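Local coordinates for protein dipeptide Epimerase (Enterococcus faecalis V583, PDB 3JVA) that belongs to the mandelate racemase/muconate lactonizing enzyme family of the enolase superfamily and carries a magnesium ion in its barrel domain, at residues C243-V253 and E273-A284; I166-R177 and A202-I211. One frame throughout, in Å; residues are numbered along the deposited sequence.

Contact 1: residues C243-V253 and E273-A284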
# COMPACT_ATOMS: atom_id res chain seq x y z
N CYS B 243 11.92 7.56 20.72
CA CYS B 243 13.18 6.96 20.26
C CYS B 243 14.13 6.65 21.40
O CYS B 243 14.73 7.55 21.99
CB CYS B 243 13.90 7.87 19.26
SG CYS B 243 15.49 7.17 18.70
N PHE B 244 14.26 5.36 21.71
CA PHE B 244 15.17 4.89 22.75
C PHE B 244 16.43 4.35 22.08
O PHE B 244 17.53 4.79 22.37
CB PHE B 244 14.53 3.78 23.59
CG PHE B 244 13.75 4.28 24.77
CD1 PHE B 244 12.82 5.30 24.63
CD2 PHE B 244 13.93 3.71 26.03
CE1 PHE B 244 12.08 5.75 25.72
CE2 PHE B 244 13.20 4.16 27.13
CZ PHE B 244 12.27 5.18 26.97
N ASP B 245 16.24 3.41 21.15
CA ASP B 245 17.36 2.78 20.45
C ASP B 245 17.36 2.87 18.92
O ASP B 245 16.49 3.48 18.30
CB ASP B 245 17.46 1.31 20.85
CG ASP B 245 16.20 0.52 20.54
OD1 ASP B 245 15.51 0.86 19.56
OD2 ASP B 245 15.91 -0.46 21.27
N ALA B 246 18.36 2.23 18.30
CA ALA B 246 18.50 2.24 16.85
C ALA B 246 17.29 1.67 16.14
O ALA B 246 16.92 2.14 15.06
CB ALA B 246 19.76 1.47 16.44
N GLN B 247 16.68 0.65 16.72
CA GLN B 247 15.51 0.06 16.09
C GLN B 247 14.36 1.06 16.05
O GLN B 247 13.62 1.12 15.07
CB GLN B 247 15.10 -1.22 16.81
CG GLN B 247 16.13 -2.33 16.64
CD GLN B 247 15.71 -3.64 17.28
OE1 GLN B 247 15.58 -3.73 18.50
NE2 GLN B 247 15.50 -4.66 16.46
N ASP B 248 14.23 1.86 17.10
CA ASP B 248 13.19 2.88 17.15
C ASP B 248 13.48 3.93 16.07
O ASP B 248 12.58 4.40 15.38
CB ASP B 248 13.15 3.58 18.51
CG ASP B 248 12.68 2.68 19.63
OD1 ASP B 248 11.95 1.70 19.37
OD2 ASP B 248 13.04 2.96 20.79
N ALA B 249 14.75 4.31 15.95
CA ALA B 249 15.13 5.30 14.96
C ALA B 249 14.80 4.81 13.55
O ALA B 249 14.29 5.57 12.74
CB ALA B 249 16.63 5.61 15.06
N LEU B 250 15.09 3.54 13.28
CA LEU B 250 14.81 2.97 11.97
C LEU B 250 13.32 3.05 11.63
O LEU B 250 12.95 3.42 10.52
CB LEU B 250 15.28 1.51 11.92
CG LEU B 250 15.07 0.76 10.61
CD1 LEU B 250 15.65 1.55 9.44
CD2 LEU B 250 15.71 -0.62 10.72
N GLU B 251 12.48 2.71 12.60
CA GLU B 251 11.04 2.76 12.40
C GLU B 251 10.58 4.19 12.18
O GLU B 251 9.76 4.45 11.30
CB GLU B 251 10.32 2.16 13.61
CG GLU B 251 8.81 2.07 13.49
CD GLU B 251 8.36 1.28 12.27
OE1 GLU B 251 9.01 0.25 11.96
OE2 GLU B 251 7.36 1.67 11.64
N LEU B 252 11.12 5.12 12.96
CA LEU B 252 10.76 6.54 12.86
C LEU B 252 11.10 7.14 11.50
O LEU B 252 10.29 7.85 10.91
CB LEU B 252 11.43 7.35 13.97
CG LEU B 252 10.84 7.18 15.37
CD1 LEU B 252 11.74 7.84 16.41
CD2 LEU B 252 9.44 7.80 15.41
N VAL B 253 12.30 6.87 10.99
CA VAL B 253 12.68 7.42 9.69
C VAL B 253 11.95 6.69 8.56
O VAL B 253 11.67 7.29 7.52
CB VAL B 253 14.20 7.36 9.44
CG1 VAL B 253 14.94 8.10 10.55
CG2 VAL B 253 14.67 5.92 9.33
N GLU B 273 25.44 2.69 20.69
CA GLU B 273 24.10 2.70 20.13
C GLU B 273 23.73 4.09 19.60
O GLU B 273 23.06 4.21 18.58
CB GLU B 273 23.08 2.26 21.19
CG GLU B 273 21.66 2.04 20.67
CD GLU B 273 21.50 0.75 19.88
OE1 GLU B 273 22.46 -0.06 19.83
OE2 GLU B 273 20.41 0.54 19.31
N ALA B 274 24.19 5.12 20.29
CA ALA B 274 23.91 6.49 19.86
C ALA B 274 24.48 6.73 18.45
O ALA B 274 23.88 7.42 17.63
CB ALA B 274 24.53 7.49 20.85
N LEU B 275 25.64 6.15 18.18
CA LEU B 275 26.24 6.31 16.86
C LEU B 275 25.33 5.70 15.78
O LEU B 275 25.18 6.27 14.71
CB LEU B 275 27.62 5.65 16.82
CG LEU B 275 28.72 6.47 17.50
CD1 LEU B 275 29.96 5.59 17.68
CD2 LEU B 275 29.04 7.70 16.67
N LYS B 276 24.73 4.55 16.09
CA LYS B 276 23.84 3.89 15.14
C LYS B 276 22.63 4.78 14.86
O LYS B 276 22.22 4.95 13.71
CB LYS B 276 23.34 2.56 15.70
CG LYS B 276 24.42 1.50 15.90
CD LYS B 276 23.79 0.24 16.44
CE LYS B 276 24.81 -0.83 16.75
NZ LYS B 276 24.15 -1.99 17.42
N ILE B 277 22.06 5.32 15.93
CA ILE B 277 20.90 6.19 15.77
C ILE B 277 21.23 7.37 14.86
O ILE B 277 20.50 7.66 13.92
CB ILE B 277 20.42 6.74 17.14
CG1 ILE B 277 19.86 5.59 17.99
CG2 ILE B 277 19.34 7.81 16.92
CD1 ILE B 277 19.59 5.94 19.45
N ASN B 278 22.35 8.04 15.13
CA ASN B 278 22.73 9.18 14.32
C ASN B 278 23.00 8.83 12.85
O ASN B 278 22.61 9.58 11.96
CB ASN B 278 23.95 9.88 14.90
CG ASN B 278 24.26 11.16 14.17
OD1 ASN B 278 23.40 12.03 14.04
ND2 ASN B 278 25.49 11.29 13.68
N GLN B 279 23.66 7.70 12.60
CA GLN B 279 23.95 7.30 11.22
C GLN B 279 22.67 6.95 10.47
O GLN B 279 22.54 7.23 9.28
CB GLN B 279 24.89 6.09 11.18
CG GLN B 279 26.25 6.34 11.81
CD GLN B 279 27.08 5.07 11.90
OE1 GLN B 279 26.54 3.98 12.09
NE2 GLN B 279 28.39 5.21 11.78
N ILE B 280 21.73 6.32 11.17
CA ILE B 280 20.45 5.97 10.56
C ILE B 280 19.71 7.25 10.19
O ILE B 280 19.18 7.39 9.09
CB ILE B 280 19.58 5.14 11.52
CG1 ILE B 280 20.17 3.73 11.67
CG2 ILE B 280 18.14 5.08 11.00
CD1 ILE B 280 19.60 2.93 12.84
N CYS B 281 19.68 8.20 11.13
CA CYS B 281 18.99 9.47 10.91
C CYS B 281 19.66 10.28 9.80
O CYS B 281 18.99 10.79 8.90
CB CYS B 281 18.96 10.29 12.20
SG CYS B 281 17.89 9.62 13.50
N GLU B 282 20.98 10.40 9.88
CA GLU B 282 21.74 11.14 8.89
C GLU B 282 21.46 10.60 7.49
O GLU B 282 21.26 11.36 6.55
CB GLU B 282 23.23 11.06 9.22
CG GLU B 282 24.14 11.82 8.28
CD GLU B 282 25.57 11.85 8.79
OE1 GLU B 282 26.09 10.79 9.19
OE2 GLU B 282 26.19 12.94 8.79
N THR B 283 21.45 9.28 7.36
CA THR B 283 21.19 8.63 6.08
C THR B 283 19.79 8.97 5.57
O THR B 283 19.58 9.14 4.36
CB THR B 283 21.37 7.12 6.22
OG1 THR B 283 22.72 6.85 6.61
CG2 THR B 283 21.09 6.41 4.90
N ALA B 284 18.85 9.10 6.49
CA ALA B 284 17.47 9.43 6.15
C ALA B 284 17.26 10.94 5.97
O ALA B 284 16.17 11.38 5.62
CB ALA B 284 16.54 8.91 7.24
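Ala246 and Ile280 interlock two neighbouring, nearly parallel outer helices of the enolase-type barrel, whose short segments run 11° apart with axes 8.7 Å from each other. The packing is knobs-into-holes in both directions. The methyl of Ala246 sits among Glu273, Lys276, Ile277 and Ile280, while Ile280 enters the hole made by Ala246, Ala249, Leu250 and Val253. The two branches of Ile280 divide the work: CD1 reaches back over the first turn, 3.6 Å from Ala246 O, and CG2 meets Val253 CG2 at 3.9 Å, the two side chains crossing at about a right angle. Beyond them Val253 CB abuts Ala284 CB at 3.6 Å. At the other end Ile277 lays CG1 against the backbone of Ala246 and turns CG2 to the methyl of Ala249.

One polar bond crosses the contact: Ala246 N donates to Glu273 OE2 at 2.8 Å, meeting the anti side of the carboxylate 18° out of its plane. Glu273 attains this by a bend at chi2 (75°), and its other oxygen, OE1, forms a salt bridge with Lys276 NZ. Ala246 opens its helix, so the carboxylate takes up an N-H of the first turn and probably gains from the positive end of the helix dipole. A second subunit packs on Ala246 and Leu250. Farther out, Asp245 and Asp248 form a capping box: Asp248 N donates to Asp245 OD1 at 2.9 Å and Asp245 N returns a bond to Asp248 OD2. Arg221 of a third subunit pairs with Asp248 OD1, while OD2 also accepts from Phe244 N at 2.8 Å, through its anti lone pair.

Contact 2: residues I166-R177 and A202-I211; sequences IEADIARVKAIR and AIQALADYQI
Leu206 packs as a knob into the hole formed by Ile166, Asp169, Ile170 and Val173, joining two successive outer helices of the enolase-type barrel that cross at -24°. This is the tight, inward part of the contact. Leu206 CD1 lies 3.6 Å from Val173 CG2. Val173 uses both branches: with CG1 anti to the backbone N (chi1 173°), that methyl is directed to Tyr209 CB at 3.6 Å and also meets Ile211 CD1. Strand 185-189 lies beneath, where Leu188 touches both Leu206 and Ile211.

Toward solvent the packing relies on the Tyr209 ring, which packs against Ile170, Val173 and Lys174. Lys174 CA stands off-centre over it in a CH-pi contact, 4.3 Å from the centroid, and the aliphatic chain of this exposed lysine runs on past the ring toward the hydroxyl. The Ile170 and Tyr209 side chains cross at about a right angle, with Ile170 CG2 3.9 Å from Tyr209 CE2. Along the outer margin the methyl of Ala205 lies 4.2 Å from Ile170 CD1, a looser contact than those of Val173 with Leu206 and Tyr209.

At the far end Arg177 ties down the chain leaving helix 196-206. Bends at chi2 and chi3 fold its guanidinium back to the carbonyls of Tyr209 and Gln210, while NH1 is held by Gly181 O and Ile184 O. The Gln210 amide leans over the rim of one guanidinium face, its plane inclined by 50°, with NE2 bonded to Phe182 O. Arg177 NE reaches Tyr209 O at 2.9 Å close to the guanidinium plane, and NH2 donates to Gln210 O at 2.6 Å in the carbonyl plane.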
# COMPACT_ATOMS: atom_id res chain seq x y z
N ILE B 166 -2.56 24.98 27.98
CA ILE B 166 -2.27 25.98 26.96
C ILE B 166 -2.17 27.43 27.44
O ILE B 166 -1.28 28.17 27.00
CB ILE B 166 -3.29 25.89 25.80
CG1 ILE B 166 -2.82 26.76 24.63
CG2 ILE B 166 -4.67 26.34 26.28
CD1 ILE B 166 -1.50 26.31 24.05
N GLU B 167 -3.06 27.85 28.33
CA GLU B 167 -3.02 29.23 28.82
C GLU B 167 -1.73 29.48 29.59
O GLU B 167 -1.07 30.50 29.39
CB GLU B 167 -4.24 29.53 29.71
CG GLU B 167 -4.25 28.80 31.05
CD GLU B 167 -4.23 27.29 30.91
OE1 GLU B 167 -5.11 26.73 30.22
OE2 GLU B 167 -3.33 26.66 31.51
N ALA B 168 -1.37 28.54 30.46
CA ALA B 168 -0.16 28.66 31.25
C ALA B 168 1.07 28.59 30.35
O ALA B 168 2.02 29.35 30.53
CB ALA B 168 -0.11 27.55 32.29
N ASP B 169 1.05 27.67 29.39
CA ASP B 169 2.17 27.53 28.46
C ASP B 169 2.39 28.85 27.72
O ASP B 169 3.50 29.38 27.67
CB ASP B 169 1.90 26.43 27.42
CG ASP B 169 1.85 25.03 28.03
OD1 ASP B 169 2.45 24.80 29.10
OD2 ASP B 169 1.23 24.15 27.40
N ILE B 170 1.31 29.37 27.14
CA ILE B 170 1.37 30.62 26.39
C ILE B 170 1.87 31.78 27.23
O ILE B 170 2.68 32.58 26.76
CB ILE B 170 -0.02 30.95 25.80
CG1 ILE B 170 -0.35 29.95 24.69
CG2 ILE B 170 -0.04 32.38 25.26
CD1 ILE B 170 -1.73 30.13 24.08
N ALA B 171 1.40 31.88 28.47
CA ALA B 171 1.80 32.95 29.36
C ALA B 171 3.32 32.97 29.59
O ALA B 171 3.95 34.02 29.55
CB ALA B 171 1.08 32.82 30.70
N ARG B 172 3.89 31.79 29.81
CA ARG B 172 5.32 31.67 30.04
C ARG B 172 6.11 31.99 28.78
O ARG B 172 7.08 32.75 28.83
CB ARG B 172 5.66 30.25 30.51
CG ARG B 172 5.18 29.96 31.92
CD ARG B 172 5.30 28.49 32.29
NE ARG B 172 4.81 28.26 33.64
CZ ARG B 172 4.08 27.21 34.01
NH1 ARG B 172 3.74 26.29 33.12
NH2 ARG B 172 3.68 27.09 35.27
N VAL B 173 5.70 31.42 27.65
CA VAL B 173 6.40 31.68 26.40
C VAL B 173 6.34 33.16 26.04
O VAL B 173 7.32 33.75 25.60
CB VAL B 173 5.82 30.83 25.25
CG1 VAL B 173 6.43 31.23 23.92
CG2 VAL B 173 6.09 29.35 25.52
N LYS B 174 5.17 33.76 26.23
CA LYS B 174 4.97 35.17 25.94
C LYS B 174 5.93 36.04 26.75
O LYS B 174 6.60 36.92 26.20
CB LYS B 174 3.53 35.57 26.26
CG LYS B 174 3.26 37.06 26.13
CD LYS B 174 1.84 37.41 26.58
CE LYS B 174 0.80 36.75 25.70
NZ LYS B 174 -0.59 37.13 26.11
N ALA B 175 5.98 35.80 28.06
CA ALA B 175 6.85 36.56 28.96
C ALA B 175 8.32 36.41 28.58
O ALA B 175 9.08 37.38 28.53
CB ALA B 175 6.63 36.11 30.40
N ILE B 176 8.74 35.17 28.32
CA ILE B 176 10.12 34.92 27.96
C ILE B 176 10.49 35.63 26.66
O ILE B 176 11.50 36.34 26.60
CB ILE B 176 10.37 33.40 27.81
CG1 ILE B 176 10.18 32.72 29.17
CG2 ILE B 176 11.77 33.15 27.27
CD1 ILE B 176 10.25 31.20 29.13
N ARG B 177 9.67 35.46 25.63
CA ARG B 177 9.94 36.09 24.34
C ARG B 177 10.06 37.61 24.45
O ARG B 177 11.01 38.20 23.92
CB ARG B 177 8.85 35.73 23.32
CG ARG B 177 9.06 36.38 21.95
CD ARG B 177 10.42 35.99 21.36
NE ARG B 177 10.44 34.62 20.87
CZ ARG B 177 11.55 33.92 20.66
NH1 ARG B 177 12.73 34.47 20.90
NH2 ARG B 177 11.48 32.69 20.18
N ALA B 202 -2.43 23.34 19.94
CA ALA B 202 -1.52 23.97 20.89
C ALA B 202 -0.25 24.49 20.22
O ALA B 202 0.18 25.61 20.48
CB ALA B 202 -1.16 22.97 22.00
N ILE B 203 0.34 23.67 19.36
CA ILE B 203 1.57 24.08 18.69
C ILE B 203 1.37 25.29 17.79
O ILE B 203 2.19 26.21 17.77
CB ILE B 203 2.16 22.89 17.89
CG1 ILE B 203 2.62 21.81 18.88
CG2 ILE B 203 3.34 23.36 17.05
CD1 ILE B 203 3.05 20.50 18.22
N GLN B 204 0.26 25.32 17.05
CA GLN B 204 0.01 26.47 16.18
C GLN B 204 -0.21 27.73 17.01
O GLN B 204 0.11 28.83 16.57
CB GLN B 204 -1.19 26.19 15.27
CG GLN B 204 -0.92 25.03 14.34
CD GLN B 204 -2.00 24.84 13.31
OE1 GLN B 204 -3.19 24.82 13.64
NE2 GLN B 204 -1.60 24.69 12.05
N ALA B 205 -0.74 27.57 18.22
CA ALA B 205 -0.97 28.72 19.09
C ALA B 205 0.37 29.22 19.64
O ALA B 205 0.62 30.43 19.70
CB ALA B 205 -1.89 28.35 20.24
N LEU B 206 1.24 28.29 20.02
CA LEU B 206 2.56 28.65 20.54
C LEU B 206 3.46 29.20 19.44
O LEU B 206 4.33 30.03 19.71
CB LEU B 206 3.23 27.43 21.18
CG LEU B 206 2.84 27.00 22.61
CD1 LEU B 206 3.32 28.04 23.60
CD2 LEU B 206 1.36 26.82 22.71
N ALA B 207 3.25 28.73 18.21
CA ALA B 207 4.06 29.16 17.07
C ALA B 207 4.06 30.67 16.85
O ALA B 207 4.99 31.20 16.24
CB ALA B 207 3.59 28.44 15.80
N ASP B 208 3.03 31.36 17.32
CA ASP B 208 2.95 32.81 17.15
C ASP B 208 4.12 33.52 17.82
O ASP B 208 4.38 34.69 17.54
CB ASP B 208 1.64 33.37 17.72
CG ASP B 208 0.42 32.92 16.94
OD1 ASP B 208 0.50 32.87 15.69
OD2 ASP B 208 -0.62 32.64 17.57
N TYR B 209 4.81 32.82 18.72
CA TYR B 209 5.93 33.41 19.44
C TYR B 209 7.29 32.99 18.89
O TYR B 209 8.31 33.19 19.54
CB TYR B 209 5.82 33.04 20.92
CG TYR B 209 4.58 33.60 21.56
CD1 TYR B 209 4.51 34.95 21.93
CD2 TYR B 209 3.44 32.82 21.72
CE1 TYR B 209 3.34 35.50 22.44
CE2 TYR B 209 2.26 33.36 22.22
CZ TYR B 209 2.22 34.70 22.58
OH TYR B 209 1.05 35.24 23.07
N GLN B 210 7.29 32.41 17.69
CA GLN B 210 8.51 31.96 17.05
C GLN B 210 9.16 30.83 17.85
O GLN B 210 9.99 31.07 18.72
CB GLN B 210 9.51 33.12 16.91
CG GLN B 210 10.83 32.69 16.28
CD GLN B 210 11.89 33.77 16.35
OE1 GLN B 210 11.74 34.85 15.77
NE2 GLN B 210 12.98 33.49 17.06
N ILE B 211 8.77 29.60 17.54
CA ILE B 211 9.30 28.44 18.24
C ILE B 211 10.24 27.69 17.33
O ILE B 211 9.91 27.43 16.17
CB ILE B 211 8.15 27.52 18.68
CG1 ILE B 211 7.20 28.28 19.60
CG2 ILE B 211 8.71 26.29 19.39
CD1 ILE B 211 7.89 28.96 20.77

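In the fold
From the N terminus, the chain first builds the antiparallel sheet and helices of the N-terminal domain and then enters the barrel. Contact 2 comes first: helix 166-180 leads into strand 185-189 and helix 196-206, and the contact closes this loop of 24 residues. After strands 213-215 and 236-239, contact 1 closes another, of 19 residues, that holds strand 260-263. The two therefore follow in series, neither nested nor crossed. The centres of contacts 1 and 2 lie about 30 Å apart. Each joins neighbouring outer helices of the barrel. Contact 1 adjoins other subunits, whereas no other chain touches contact 2. Of the magnesium ligands, Asp189 lies within the loop closed by contact 2, while Glu215 and Asp240 lie between the two contacts.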